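Local coordinates for protein alanine dehydrogenase (Archaeoglobus fulgidus, PDB 1OMO) that catalyses the reversible NAD-dependent oxidative deamination of L-alanine to pyruvate and ammonium, working as a homodimer, at residues I15-A20 with T109-G114; F28-L33 with A56-Y61; E142-V147 with C188-T193; I230-K235 with G257-E262; V264-G269 with G274-R279. All coordinates share one frame; numbering follows the deposited sequence.

Contact 1 (I15-A20 with T109-G114). With NAD (nicotinamide-adenine-dinucleotide), chain D.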
# COMPACT_ATOMS: atom_id res chain seq x y z
N ILE A 15 -17.51 -14.86 8.70
CA ILE A 15 -17.60 -15.32 7.31
C ILE A 15 -17.63 -16.82 7.29
O ILE A 15 -16.99 -17.49 8.08
CB ILE A 15 -16.40 -14.99 6.36
CG1 ILE A 15 -16.27 -13.52 6.02
CG2 ILE A 15 -16.68 -15.59 4.98
CD1 ILE A 15 -15.66 -13.35 4.59
N SER A 16 -18.35 -17.30 6.30
CA SER A 16 -18.54 -18.72 6.02
C SER A 16 -17.63 -19.07 4.85
O SER A 16 -17.33 -18.21 4.03
CB SER A 16 -19.99 -18.92 5.59
OG SER A 16 -20.27 -20.29 5.51
N MET A 17 -17.21 -20.33 4.73
CA MET A 17 -16.37 -20.71 3.61
C MET A 17 -17.24 -20.51 2.38
O MET A 17 -16.75 -20.12 1.33
CB MET A 17 -15.94 -22.17 3.70
CG MET A 17 -15.32 -22.72 2.37
SD MET A 17 -13.91 -21.76 1.80
CE MET A 17 -12.52 -22.43 2.72
N ASP A 18 -18.53 -20.78 2.51
CA ASP A 18 -19.44 -20.58 1.39
C ASP A 18 -19.53 -19.10 1.05
O ASP A 18 -19.48 -18.73 -0.11
CB ASP A 18 -20.82 -21.15 1.73
CG ASP A 18 -20.91 -22.65 1.50
OD1 ASP A 18 -21.23 -23.39 2.45
OD2 ASP A 18 -20.65 -23.10 0.36
N GLU A 19 -19.65 -18.24 2.06
CA GLU A 19 -19.72 -16.81 1.77
C GLU A 19 -18.42 -16.41 1.06
O GLU A 19 -18.44 -15.71 0.06
CB GLU A 19 -19.86 -16.00 3.06
CG GLU A 19 -21.24 -16.05 3.70
CD GLU A 19 -21.27 -15.29 5.01
OE1 GLU A 19 -20.41 -15.58 5.88
OE2 GLU A 19 -22.17 -14.41 5.16
N ALA A 20 -17.30 -16.90 1.58
CA ALA A 20 -15.99 -16.60 1.01
C ALA A 20 -15.93 -17.07 -0.44
O ALA A 20 -15.40 -16.36 -1.30
CB ALA A 20 -14.87 -17.29 1.83
N THR A 109 -7.98 -18.08 0.06
CA THR A 109 -7.06 -18.83 -0.81
C THR A 109 -7.74 -20.18 -0.92
O THR A 109 -7.83 -20.76 -2.00
CB THR A 109 -5.65 -18.96 -0.18
OG1 THR A 109 -5.17 -17.63 0.13
CG2 THR A 109 -4.69 -19.65 -1.16
N GLY A 110 -8.26 -20.66 0.20
CA GLY A 110 -8.97 -21.91 0.14
C GLY A 110 -10.14 -21.79 -0.83
O GLY A 110 -10.33 -22.63 -1.72
N ALA A 111 -10.94 -20.72 -0.66
CA ALA A 111 -12.11 -20.52 -1.52
C ALA A 111 -11.71 -20.52 -3.02
O ALA A 111 -12.38 -21.16 -3.84
CB ALA A 111 -12.82 -19.20 -1.15
N ALA A 112 -10.64 -19.81 -3.37
CA ALA A 112 -10.22 -19.79 -4.77
C ALA A 112 -9.90 -21.19 -5.27
O ALA A 112 -10.28 -21.56 -6.37
CB ALA A 112 -9.03 -18.86 -4.97
N GLY A 113 -9.22 -21.98 -4.43
CA GLY A 113 -8.84 -23.31 -4.83
C GLY A 113 -10.09 -24.07 -5.18
O GLY A 113 -10.13 -24.73 -6.20
N GLY A 114 -11.11 -23.94 -4.34
CA GLY A 114 -12.38 -24.61 -4.56
C GLY A 114 -13.11 -24.13 -5.81
O GLY A 114 -13.70 -24.95 -6.53
PA NAD D . 2.65 -24.25 6.53
O1A NAD D . 4.08 -24.08 6.88
O2A NAD D . 1.63 -24.44 7.65
O5B NAD D . 2.25 -25.39 5.41
C5B NAD D . 3.26 -25.95 4.46
C4B NAD D . 3.34 -27.48 4.74
O4B NAD D . 4.31 -27.95 3.71
C3B NAD D . 4.02 -27.94 6.11
O3B NAD D . 3.13 -28.85 6.87
C2B NAD D . 5.36 -28.60 5.71
O2B NAD D . 5.92 -29.56 6.53
C1B NAD D . 5.03 -29.03 4.25
N9A NAD D . 6.18 -29.11 3.40
C8A NAD D . 7.30 -28.31 3.28
N7A NAD D . 8.13 -28.71 2.34
C5A NAD D . 7.62 -29.80 1.78
C6A NAD D . 8.09 -30.66 0.69
N6A NAD D . 9.23 -30.44 0.08
N1A NAD D . 7.24 -31.71 0.38
C2A NAD D . 6.07 -31.95 1.01
N3A NAD D . 5.58 -31.16 2.07
C4A NAD D . 6.39 -30.08 2.40
O3 NAD D . 1.97 -23.10 5.52
PN NAD D . 0.42 -22.81 4.90
O1N NAD D . -0.43 -24.02 5.22
O2N NAD D . 0.00 -21.40 5.27
O5D NAD D . 0.84 -22.88 3.27
C5D NAD D . 2.18 -22.08 3.06
C4D NAD D . 2.51 -21.91 1.61
O4D NAD D . 1.30 -21.25 0.93
C3D NAD D . 3.70 -20.94 1.31
O3D NAD D . 4.33 -21.22 0.05
C2D NAD D . 2.96 -19.59 1.33
O2D NAD D . 3.74 -18.49 0.99
C1D NAD D . 1.71 -19.93 0.38
N1N NAD D . 0.43 -19.16 0.50
C2N NAD D . -0.05 -18.69 -0.80
C3N NAD D . -1.38 -18.12 -0.75
C7N NAD D . -1.90 -17.58 -2.21
O7N NAD D . -2.79 -16.67 -2.23
N7N NAD D . -1.37 -18.14 -3.34
C4N NAD D . -2.21 -18.00 0.39
C5N NAD D . -1.60 -18.51 1.60
C6N NAD D . -0.32 -19.08 1.65
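Met-17 sends CG anti to its backbone N (chi1 167°) and then bends at chi2 and chi3, which swings the thioether off its own helix and onto Ala-111. SD rests 4.0 Å from Ala-111 CA, while CE comes within 4.3 Å of Gly-110 C; a side chain at Gly-110 would probably crowd that methyl. One turn on, Ala-20 meets Ala-111 methyl to methyl, CB to CB 4.1 Å. Small residues thus let helix 17-32 lie close against helix 102-120. The far side of helix 102-120 faces the cofactor: the OG1 of Thr-109 stands 3.0 Å from C4N of NAD, the nicotinamide carbon that exchanges hydride, while its hydrogen bond goes to Thr-105 O. Thr-109 CG2 is 3.6 Å from C7N of the carboxamide. Replacing Thr-109 with glycine removes that bond and would probably open a gap beside the nicotinamide, leaving the ring less firmly placed. One helix therefore presents an apolar, sulfur-padded side to its neighbour and a hydroxyl-bearing side to the reacting end of NAD.

Contact 2 (F28-L33 with A56-Y61)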
# COMPACT_ATOMS: atom_id res chain seq x y z
N PHE A 28 -13.53 -12.55 -9.07
CA PHE A 28 -12.84 -12.91 -10.31
C PHE A 28 -13.66 -12.47 -11.51
O PHE A 28 -13.13 -11.93 -12.48
CB PHE A 28 -12.61 -14.42 -10.42
CG PHE A 28 -11.48 -14.93 -9.61
CD1 PHE A 28 -10.26 -14.26 -9.59
CD2 PHE A 28 -11.63 -16.07 -8.85
CE1 PHE A 28 -9.21 -14.71 -8.80
CE2 PHE A 28 -10.58 -16.54 -8.06
CZ PHE A 28 -9.37 -15.85 -8.04
N ARG A 29 -14.96 -12.75 -11.47
CA ARG A 29 -15.85 -12.39 -12.56
C ARG A 29 -15.75 -10.87 -12.83
O ARG A 29 -15.43 -10.44 -13.95
CB ARG A 29 -17.28 -12.81 -12.19
CG ARG A 29 -18.29 -12.60 -13.29
CD ARG A 29 -19.72 -12.83 -12.78
NE ARG A 29 -20.63 -11.99 -13.55
CZ ARG A 29 -21.01 -10.75 -13.21
NH1 ARG A 29 -20.58 -10.19 -12.08
NH2 ARG A 29 -21.79 -10.05 -14.04
N LEU A 30 -15.96 -10.05 -11.79
CA LEU A 30 -15.87 -8.59 -11.96
C LEU A 30 -14.51 -8.09 -12.50
O LEU A 30 -14.48 -7.27 -13.41
CB LEU A 30 -16.17 -7.87 -10.64
CG LEU A 30 -17.59 -8.03 -10.12
CD1 LEU A 30 -17.70 -7.53 -8.71
CD2 LEU A 30 -18.56 -7.29 -11.04
N TYR A 31 -13.40 -8.60 -11.99
CA TYR A 31 -12.11 -8.12 -12.47
C TYR A 31 -11.92 -8.45 -13.94
O TYR A 31 -11.39 -7.66 -14.69
CB TYR A 31 -10.94 -8.68 -11.65
CG TYR A 31 -9.62 -8.00 -11.99
CD1 TYR A 31 -9.58 -6.64 -12.24
CD2 TYR A 31 -8.42 -8.70 -12.00
CE1 TYR A 31 -8.38 -5.97 -12.49
CE2 TYR A 31 -7.19 -8.04 -12.25
CZ TYR A 31 -7.19 -6.67 -12.49
OH TYR A 31 -6.01 -5.96 -12.69
N ALA A 32 -12.36 -9.62 -14.36
CA ALA A 32 -12.19 -9.98 -15.76
C ALA A 32 -13.09 -9.09 -16.65
O ALA A 32 -12.79 -8.90 -17.82
CB ALA A 32 -12.51 -11.45 -15.98
N LEU A 33 -14.19 -8.55 -16.09
CA LEU A 33 -15.07 -7.67 -16.85
C LEU A 33 -14.71 -6.18 -16.66
O LEU A 33 -15.47 -5.29 -17.00
CB LEU A 33 -16.53 -7.88 -16.45
CG LEU A 33 -17.09 -9.25 -16.82
CD1 LEU A 33 -18.50 -9.41 -16.28
CD2 LEU A 33 -17.05 -9.42 -18.34
N ALA A 56 -7.20 -2.69 -3.52
CA ALA A 56 -8.20 -3.06 -4.52
C ALA A 56 -9.53 -2.36 -4.34
O ALA A 56 -9.90 -1.98 -3.24
CB ALA A 56 -8.41 -4.57 -4.53
N HIS A 57 -10.28 -2.22 -5.42
CA HIS A 57 -11.57 -1.60 -5.39
C HIS A 57 -12.57 -2.42 -6.22
O HIS A 57 -12.30 -2.73 -7.41
CB HIS A 57 -11.45 -0.20 -6.00
CG HIS A 57 -12.76 0.51 -6.19
ND1 HIS A 57 -12.95 1.45 -7.17
CD2 HIS A 57 -13.93 0.42 -5.52
CE1 HIS A 57 -14.19 1.91 -7.11
NE2 HIS A 57 -14.81 1.30 -6.11
N LEU A 58 -13.69 -2.79 -5.59
CA LEU A 58 -14.79 -3.52 -6.27
C LEU A 58 -15.93 -3.77 -5.30
O LEU A 58 -15.80 -3.56 -4.08
CB LEU A 58 -14.33 -4.87 -6.83
CG LEU A 58 -14.29 -5.99 -5.78
CD1 LEU A 58 -14.10 -7.38 -6.46
CD2 LEU A 58 -13.15 -5.68 -4.82
N MET A 59 -17.06 -4.22 -5.84
CA MET A 59 -18.22 -4.51 -5.02
C MET A 59 -18.61 -3.37 -4.11
O MET A 59 -19.23 -3.58 -3.08
CB MET A 59 -17.95 -5.76 -4.17
CG MET A 59 -17.46 -6.93 -4.99
SD MET A 59 -17.05 -8.31 -3.96
CE MET A 59 -17.40 -9.66 -5.05
N GLY A 60 -18.22 -2.16 -4.47
CA GLY A 60 -18.59 -1.02 -3.68
C GLY A 60 -17.67 -0.60 -2.55
O GLY A 60 -17.99 0.34 -1.82
N TYR A 61 -16.56 -1.30 -2.39
CA TYR A 61 -15.60 -0.94 -1.35
C TYR A 61 -14.20 -0.77 -1.88
O TYR A 61 -13.89 -1.14 -3.01
CB TYR A 61 -15.54 -1.99 -0.25
CG TYR A 61 -16.77 -2.07 0.59
CD1 TYR A 61 -17.93 -2.65 0.09
CD2 TYR A 61 -16.78 -1.59 1.89
CE1 TYR A 61 -19.07 -2.76 0.88
CE2 TYR A 61 -17.91 -1.69 2.70
CZ TYR A 61 -19.05 -2.29 2.19
OH TYR A 61 -20.14 -2.48 3.00
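Leu-30 of helix 17-32 and Met-59 cross obliquely where the helix packs beside a beta hairpin, whose type I' turn from Leu-58 to Tyr-61 joins strands 50-58 and 61-69. Leu-30 starts off toward the hairpin, and its CD1 does the touching: it meets Met-59 at CG, the first carbon beyond CB, and reaches the CD1 methyl of Leu-58 at 4.2 Å. Met-59 sits with CG anti to its carbonyl carbon (chi1 -51°) and runs on extended, so that the chain passes across the leucine methyl instead of meeting it end-on; Met-59 also packs on Ala-299 of helix 294-311. Leu-58 points toward the helix as well and touches Ala-27 one turn back. On the same strand His-57 leans to the dimer partner, where its ring makes an edge-to-face contact with Phe-46 of the second subunit. The turn is closed by two backbone bonds between Leu-58 and Tyr-61, and the tightest approach between helix and hairpin is Leu-30 CD1 to Met-59 CG, 3.8 Å.

Contact 3 (E142-V147 with C188-T193); sequences EALRRV and CDVLVT
Glu-142 OE2 takes three donors from two arginines on its own helix. Arg-145 comes side-on: its NE lies 2.9 Å and its NH2 3.0 Å from Glu-142 OE2, both bonds close to the guanidinium plane; NH2 uses the syn lone pair of OE2, whereas NE arrives from above the carboxylate plane. Arg-146 NH2 takes the anti lone pair of Glu-142 OE2 at 2.8 Å and also bonds to Glu-142 O, from above that carbonyl's plane. Two positive groups around one oxygen would probably favour the ionised carboxylate, whose OE1 bonds to Tyr-169 OH. The opposite side of this helix faces the parallel sheet of the Rossmann-type NAD domain, and there Leu-144 reaches strand 190-193. With CG anti to its carbonyl carbon (chi1 -70°), it extends CD1 tip to tip against Val-192 CG2, 3.8 Å away; the same CD1 lies 4.4 Å from Val-190 CG1. Both valines point toward the helix, while Leu-191 turns to the other side and packs on Ile-131. Phe-128 of strand 127-131 touches Leu-144 and Val-190 alike.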
# COMPACT_ATOMS: atom_id res chain seq x y z
N GLU A 142 -11.53 -27.97 2.69
CA GLU A 142 -12.85 -27.48 3.04
C GLU A 142 -13.57 -26.79 1.88
O GLU A 142 -14.77 -26.94 1.74
CB GLU A 142 -12.78 -26.52 4.24
CG GLU A 142 -12.39 -27.17 5.54
CD GLU A 142 -13.46 -28.11 6.11
OE1 GLU A 142 -13.13 -28.87 7.06
OE2 GLU A 142 -14.61 -28.08 5.63
N ALA A 143 -12.86 -26.02 1.07
CA ALA A 143 -13.50 -25.38 -0.06
C ALA A 143 -13.93 -26.45 -1.07
O ALA A 143 -15.06 -26.41 -1.60
CB ALA A 143 -12.55 -24.42 -0.71
N LEU A 144 -13.03 -27.40 -1.35
CA LEU A 144 -13.29 -28.45 -2.30
C LEU A 144 -14.47 -29.35 -1.94
O LEU A 144 -15.22 -29.80 -2.83
CB LEU A 144 -12.02 -29.31 -2.50
CG LEU A 144 -10.82 -28.68 -3.23
CD1 LEU A 144 -9.58 -29.55 -3.06
CD2 LEU A 144 -11.16 -28.53 -4.73
N ARG A 145 -14.68 -29.62 -0.66
CA ARG A 145 -15.81 -30.45 -0.38
C ARG A 145 -17.11 -29.67 -0.51
O ARG A 145 -18.17 -30.24 -0.39
CB ARG A 145 -15.68 -31.16 0.97
CG ARG A 145 -15.60 -30.32 2.17
CD ARG A 145 -15.50 -31.26 3.35
NE ARG A 145 -15.64 -30.55 4.60
CZ ARG A 145 -16.19 -31.07 5.69
NH1 ARG A 145 -16.65 -32.31 5.66
NH2 ARG A 145 -16.23 -30.37 6.81
N ARG A 146 -17.04 -28.38 -0.77
CA ARG A 146 -18.28 -27.64 -0.97
C ARG A 146 -18.65 -27.91 -2.42
O ARG A 146 -19.77 -27.75 -2.82
CB ARG A 146 -18.09 -26.13 -0.79
CG ARG A 146 -18.57 -25.59 0.54
CD ARG A 146 -17.85 -26.22 1.70
NE ARG A 146 -18.15 -25.55 2.95
CZ ARG A 146 -17.50 -25.77 4.09
NH1 ARG A 146 -17.86 -25.11 5.19
NH2 ARG A 146 -16.49 -26.63 4.12
N VAL A 147 -17.69 -28.34 -3.22
CA VAL A 147 -18.00 -28.56 -4.62
C VAL A 147 -17.91 -29.99 -5.14
O VAL A 147 -18.37 -30.28 -6.24
CB VAL A 147 -17.14 -27.61 -5.54
CG1 VAL A 147 -17.61 -26.15 -5.37
CG2 VAL A 147 -15.67 -27.70 -5.17
N CYS A 188 -4.12 -38.89 -8.74
CA CYS A 188 -5.46 -38.51 -8.30
C CYS A 188 -6.19 -37.76 -9.39
O CYS A 188 -5.65 -37.57 -10.47
CB CYS A 188 -5.34 -37.60 -7.08
SG CYS A 188 -4.35 -36.13 -7.43
N ASP A 189 -7.42 -37.32 -9.13
CA ASP A 189 -8.15 -36.53 -10.14
C ASP A 189 -7.89 -35.01 -9.93
O ASP A 189 -7.80 -34.24 -10.88
CB ASP A 189 -9.66 -36.81 -10.05
CG ASP A 189 -9.99 -38.31 -10.02
OD1 ASP A 189 -9.48 -39.05 -10.88
OD2 ASP A 189 -10.75 -38.73 -9.12
N VAL A 190 -7.74 -34.62 -8.66
CA VAL A 190 -7.48 -33.23 -8.25
C VAL A 190 -6.29 -33.30 -7.28
O VAL A 190 -6.35 -33.98 -6.24
CB VAL A 190 -8.73 -32.63 -7.51
CG1 VAL A 190 -8.42 -31.21 -6.98
CG2 VAL A 190 -9.93 -32.59 -8.49
N LEU A 191 -5.20 -32.62 -7.65
CA LEU A 191 -3.98 -32.59 -6.86
C LEU A 191 -3.75 -31.15 -6.34
O LEU A 191 -3.64 -30.22 -7.13
CB LEU A 191 -2.80 -33.05 -7.73
CG LEU A 191 -1.36 -32.99 -7.17
CD1 LEU A 191 -1.21 -33.93 -5.97
CD2 LEU A 191 -0.35 -33.39 -8.28
N VAL A 192 -3.69 -31.00 -5.02
CA VAL A 192 -3.49 -29.72 -4.35
C VAL A 192 -2.04 -29.59 -3.82
O VAL A 192 -1.73 -30.21 -2.81
CB VAL A 192 -4.42 -29.61 -3.12
CG1 VAL A 192 -4.27 -28.26 -2.47
CG2 VAL A 192 -5.85 -29.91 -3.52
N THR A 193 -1.17 -28.81 -4.46
CA THR A 193 0.20 -28.66 -3.95
C THR A 193 0.24 -27.41 -3.08
O THR A 193 -0.08 -26.33 -3.50
CB THR A 193 1.23 -28.58 -5.08
OG1 THR A 193 1.04 -27.38 -5.80
CG2 THR A 193 1.07 -29.80 -6.04

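Contact 4 (I230-K235 with G257-E262); sequences ILKKAK and GVIGVE
Ile-259, Lys-232 and Leu-231 carry most of this contact, in which the loop after helix 251-255 folds over the short, weakly bonded helix 228-232 of the NAD domain. Ile-259 meets both partners with separate branches. Its CG1 lies between the backbone N and the carbonyl carbon (chi1 53°), the crowded position, and this sends CD1 toward Leu-231, whose own CD1 it meets at 4.1 Å with the two side chains nearly at right angles. The other branch, CG2, approaches Lys-232 CG at 4.3 Å. Both Leu-231 and Ile-259 touch Ala-253, so the helix before the loop completes the apolar cluster, and Leu-231 reaches Ile-287 of the central sheet. Lys-232 runs out extended along the surface, and Val-258 lies across it, Val-258 CG1 3.4 Å from Lys-232 CE. The NZ of Lys-232 pairs with Glu-229 in a salt bridge. The lysine divides its chemistry: its methylenes pack on Ile-259 and Val-258 and probably help cover the apolar pair, while the ammonium is likely to stay charged beside the carboxylate.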
# COMPACT_ATOMS: atom_id res chain seq x y z
N ILE A 230 5.47 -30.79 -16.45
CA ILE A 230 4.02 -30.84 -16.22
C ILE A 230 3.44 -29.58 -16.86
O ILE A 230 2.41 -29.62 -17.50
CB ILE A 230 3.67 -30.82 -14.70
CG1 ILE A 230 4.26 -32.04 -14.01
CG2 ILE A 230 2.17 -30.80 -14.49
CD1 ILE A 230 4.12 -32.02 -12.47
N LEU A 231 4.13 -28.45 -16.69
CA LEU A 231 3.67 -27.17 -17.23
C LEU A 231 3.54 -27.21 -18.75
O LEU A 231 2.53 -26.77 -19.31
CB LEU A 231 4.61 -26.02 -16.81
CG LEU A 231 4.70 -25.69 -15.31
CD1 LEU A 231 5.61 -24.45 -15.09
CD2 LEU A 231 3.30 -25.44 -14.77
N LYS A 232 4.55 -27.76 -19.41
CA LYS A 232 4.57 -27.86 -20.88
C LYS A 232 3.37 -28.61 -21.47
O LYS A 232 2.89 -28.30 -22.56
CB LYS A 232 5.82 -28.61 -21.33
CG LYS A 232 7.11 -27.94 -21.01
CD LYS A 232 8.24 -28.80 -21.49
CE LYS A 232 9.57 -28.18 -21.18
NZ LYS A 232 10.68 -29.01 -21.71
N LYS A 233 2.92 -29.59 -20.72
CA LYS A 233 1.85 -30.51 -21.11
C LYS A 233 0.46 -30.14 -20.59
O LYS A 233 -0.49 -30.92 -20.77
CB LYS A 233 2.28 -31.91 -20.61
CG LYS A 233 1.20 -32.91 -20.21
CD LYS A 233 1.81 -34.23 -19.63
CE LYS A 233 2.40 -34.05 -18.24
NZ LYS A 233 2.44 -35.34 -17.43
N ALA A 234 0.31 -28.96 -20.00
CA ALA A 234 -0.97 -28.62 -19.40
C ALA A 234 -1.62 -27.32 -19.84
O ALA A 234 -0.97 -26.45 -20.42
CB ALA A 234 -0.82 -28.62 -17.83
N LYS A 235 -2.92 -27.22 -19.57
CA LYS A 235 -3.65 -26.00 -19.83
C LYS A 235 -3.50 -25.23 -18.49
O LYS A 235 -4.06 -25.62 -17.44
CB LYS A 235 -5.11 -26.30 -20.12
CG LYS A 235 -5.97 -25.05 -20.20
CD LYS A 235 -7.41 -25.37 -20.63
CE LYS A 235 -7.51 -25.74 -22.12
NZ LYS A 235 -8.84 -26.32 -22.51
N GLY A 257 12.91 -19.27 -19.30
CA GLY A 257 12.48 -19.38 -20.69
C GLY A 257 11.90 -20.68 -21.19
O GLY A 257 11.76 -20.86 -22.40
N VAL A 258 11.54 -21.59 -20.29
CA VAL A 258 10.97 -22.85 -20.70
C VAL A 258 9.61 -22.65 -21.36
O VAL A 258 9.38 -23.11 -22.48
CB VAL A 258 10.89 -23.80 -19.52
CG1 VAL A 258 10.27 -25.12 -19.95
CG2 VAL A 258 12.30 -24.03 -18.98
N ILE A 259 8.71 -21.96 -20.68
CA ILE A 259 7.42 -21.69 -21.29
C ILE A 259 7.25 -20.19 -21.48
O ILE A 259 7.89 -19.38 -20.80
CB ILE A 259 6.24 -22.22 -20.45
CG1 ILE A 259 6.35 -21.69 -19.03
CG2 ILE A 259 6.20 -23.72 -20.52
CD1 ILE A 259 5.09 -21.86 -18.26
N GLY A 260 6.38 -19.81 -22.41
CA GLY A 260 6.15 -18.40 -22.64
C GLY A 260 4.74 -18.02 -22.23
O GLY A 260 4.07 -18.76 -21.50
N VAL A 261 4.29 -16.86 -22.69
CA VAL A 261 2.96 -16.39 -22.35
C VAL A 261 1.89 -17.07 -23.19
O VAL A 261 0.72 -17.08 -22.83
CB VAL A 261 2.80 -14.88 -22.50
CG1 VAL A 261 1.45 -14.47 -21.90
CG2 VAL A 261 3.95 -14.15 -21.81
N GLU A 262 2.28 -17.60 -24.33
CA GLU A 262 1.28 -18.28 -25.12
C GLU A 262 0.97 -19.57 -24.38
O GLU A 262 -0.09 -20.18 -24.55
CB GLU A 262 1.80 -18.54 -26.52
CG GLU A 262 1.23 -17.51 -27.50
CD GLU A 262 1.58 -17.82 -28.93
OE1 GLU A 262 2.77 -17.72 -29.25
OE2 GLU A 262 0.67 -18.18 -29.73

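Contact 5 (V264-G269 with G274-R279)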
# COMPACT_ATOMS: atom_id res chain seq x y z
N VAL A 264 0.20 -19.77 -21.42
CA VAL A 264 -0.80 -19.56 -20.39
C VAL A 264 -2.11 -19.45 -21.14
O VAL A 264 -2.27 -18.62 -22.04
CB VAL A 264 -0.57 -18.28 -19.56
CG1 VAL A 264 -1.75 -18.06 -18.63
CG2 VAL A 264 0.68 -18.41 -18.72
N HIS A 265 -3.05 -20.31 -20.78
CA HIS A 265 -4.33 -20.35 -21.46
C HIS A 265 -5.33 -19.23 -21.12
O HIS A 265 -5.98 -18.67 -22.02
CB HIS A 265 -4.99 -21.71 -21.23
CG HIS A 265 -6.35 -21.83 -21.85
ND1 HIS A 265 -7.45 -22.27 -21.15
CD2 HIS A 265 -6.79 -21.50 -23.09
CE1 HIS A 265 -8.51 -22.20 -21.93
NE2 HIS A 265 -8.14 -21.74 -23.11
N ALA A 266 -5.46 -18.91 -19.84
CA ALA A 266 -6.42 -17.90 -19.44
C ALA A 266 -6.21 -17.56 -17.98
O ALA A 266 -5.39 -18.18 -17.33
CB ALA A 266 -7.83 -18.46 -19.65
N THR A 267 -6.94 -16.57 -17.48
CA THR A 267 -6.91 -16.24 -16.05
C THR A 267 -8.20 -16.92 -15.58
O THR A 267 -9.08 -17.22 -16.39
CB THR A 267 -7.06 -14.72 -15.77
OG1 THR A 267 -8.33 -14.27 -16.24
CG2 THR A 267 -5.96 -13.92 -16.46
N ILE A 268 -8.34 -17.18 -14.30
CA ILE A 268 -9.54 -17.85 -13.81
C ILE A 268 -10.80 -16.98 -14.01
O ILE A 268 -11.89 -17.51 -14.20
CB ILE A 268 -9.36 -18.26 -12.33
CG1 ILE A 268 -10.53 -19.11 -11.86
CG2 ILE A 268 -9.19 -17.01 -11.46
CD1 ILE A 268 -10.83 -20.24 -12.77
N GLY A 269 -10.62 -15.65 -13.98
CA GLY A 269 -11.73 -14.71 -14.16
C GLY A 269 -12.25 -14.81 -15.59
O GLY A 269 -13.45 -14.77 -15.85
N GLY A 274 -16.60 -16.44 -19.02
CA GLY A 274 -16.97 -16.90 -20.34
C GLY A 274 -16.14 -16.30 -21.46
O GLY A 274 -16.50 -16.41 -22.63
N LEU A 275 -15.02 -15.67 -21.13
CA LEU A 275 -14.17 -15.06 -22.14
C LEU A 275 -13.20 -16.07 -22.74
O LEU A 275 -12.68 -15.86 -23.84
CB LEU A 275 -13.37 -13.89 -21.55
CG LEU A 275 -14.18 -12.82 -20.84
CD1 LEU A 275 -13.25 -11.80 -20.20
CD2 LEU A 275 -15.07 -12.16 -21.86
N LYS A 276 -12.95 -17.14 -21.99
CA LYS A 276 -12.08 -18.23 -22.43
C LYS A 276 -12.66 -19.52 -21.90
O LYS A 276 -13.25 -19.57 -20.83
CB LYS A 276 -10.67 -18.11 -21.87
CG LYS A 276 -9.98 -16.80 -22.07
CD LYS A 276 -9.42 -16.62 -23.47
CE LYS A 276 -8.10 -15.83 -23.38
NZ LYS A 276 -7.69 -15.10 -24.61
N ASP A 277 -12.45 -20.59 -22.64
CA ASP A 277 -12.94 -21.90 -22.24
C ASP A 277 -12.12 -22.42 -21.05
O ASP A 277 -10.98 -21.99 -20.82
CB ASP A 277 -12.83 -22.84 -23.43
CG ASP A 277 -11.53 -22.66 -24.15
OD1 ASP A 277 -10.66 -23.56 -24.04
OD2 ASP A 277 -11.36 -21.60 -24.81
N GLY A 278 -12.73 -23.30 -20.27
CA GLY A 278 -12.01 -23.88 -19.17
C GLY A 278 -11.54 -25.23 -19.68
O GLY A 278 -10.93 -25.34 -20.75
N ARG A 279 -11.82 -26.27 -18.93
CA ARG A 279 -11.43 -27.61 -19.34
C ARG A 279 -12.24 -27.93 -20.60
O ARG A 279 -13.45 -27.66 -20.65
CB ARG A 279 -11.78 -28.57 -18.22
CG ARG A 279 -11.56 -30.03 -18.53
CD ARG A 279 -11.51 -30.85 -17.25
NE ARG A 279 -10.59 -31.95 -17.47
CZ ARG A 279 -9.35 -32.02 -17.01
NH1 ARG A 279 -8.61 -33.07 -17.32
NH2 ARG A 279 -8.85 -31.08 -16.20
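Gly-274 begins the return from helix 268-273: it has positive phi and closes the helix with a Schellman motif, and Leu-275 then leads the chain back beside the strand it came from. Lys-276 is the first to touch that strand. Its CB and CG both lie 3.6 Å from Ala-266 CB, with CG anti to the carbonyl carbon, and bends at chi2 and chi3 fold the chain round so that CE comes to 3.8 Å from His-265 O. Asp-277 follows; its side chain crosses that of His-265 at about a right angle, with ring and carboxylate planes 52° apart. The Asp-277 OD1 and His-265 NE2 atoms are 3.2 Å apart, but the ring may be turned over in the model, so the polar pairing here is doubtful. Gly-278 passes near the same ring, and its carbonyl O accepts a hydrogen bond from Lys-235 NZ on the adjacent strand. With only an alanine methyl at His-265, strand and loop would probably be left with a gap between them and the Asp-277 carboxylate freer to turn. Arg-279 then heads away, its NH2 bonded to Leu-120 O. This is the edge of the Rossmann-type domain: strand 264-267 ends the parallel sheet, and the loop after its helix folds back on it before running on to strand 285-289.

How the contacts relate
From the N terminus, helix 17-32 enters contact 1 at its start and contact 2 at its end. Contact 2 closes the shorter loop, back to the hairpin of the mixed sheet, and lies within the longer one that contact 1 closes at helix 102-120. The rest follow in series, uncrossed, through the Rossmann-type domain and its parallel sheet: contact 3 closes from helix 135-147 to strand 190-193, contact 4 from helix 228-232 to the loop after helix 251-255, and contact 5 makes the short return from strand 264-267 past helix 268-273. The helices of contacts 1 and 2 also meet that domain: Ala-143 and Arg-146 pack on contact 1, Phe-28 and Ala-32 on contact 5.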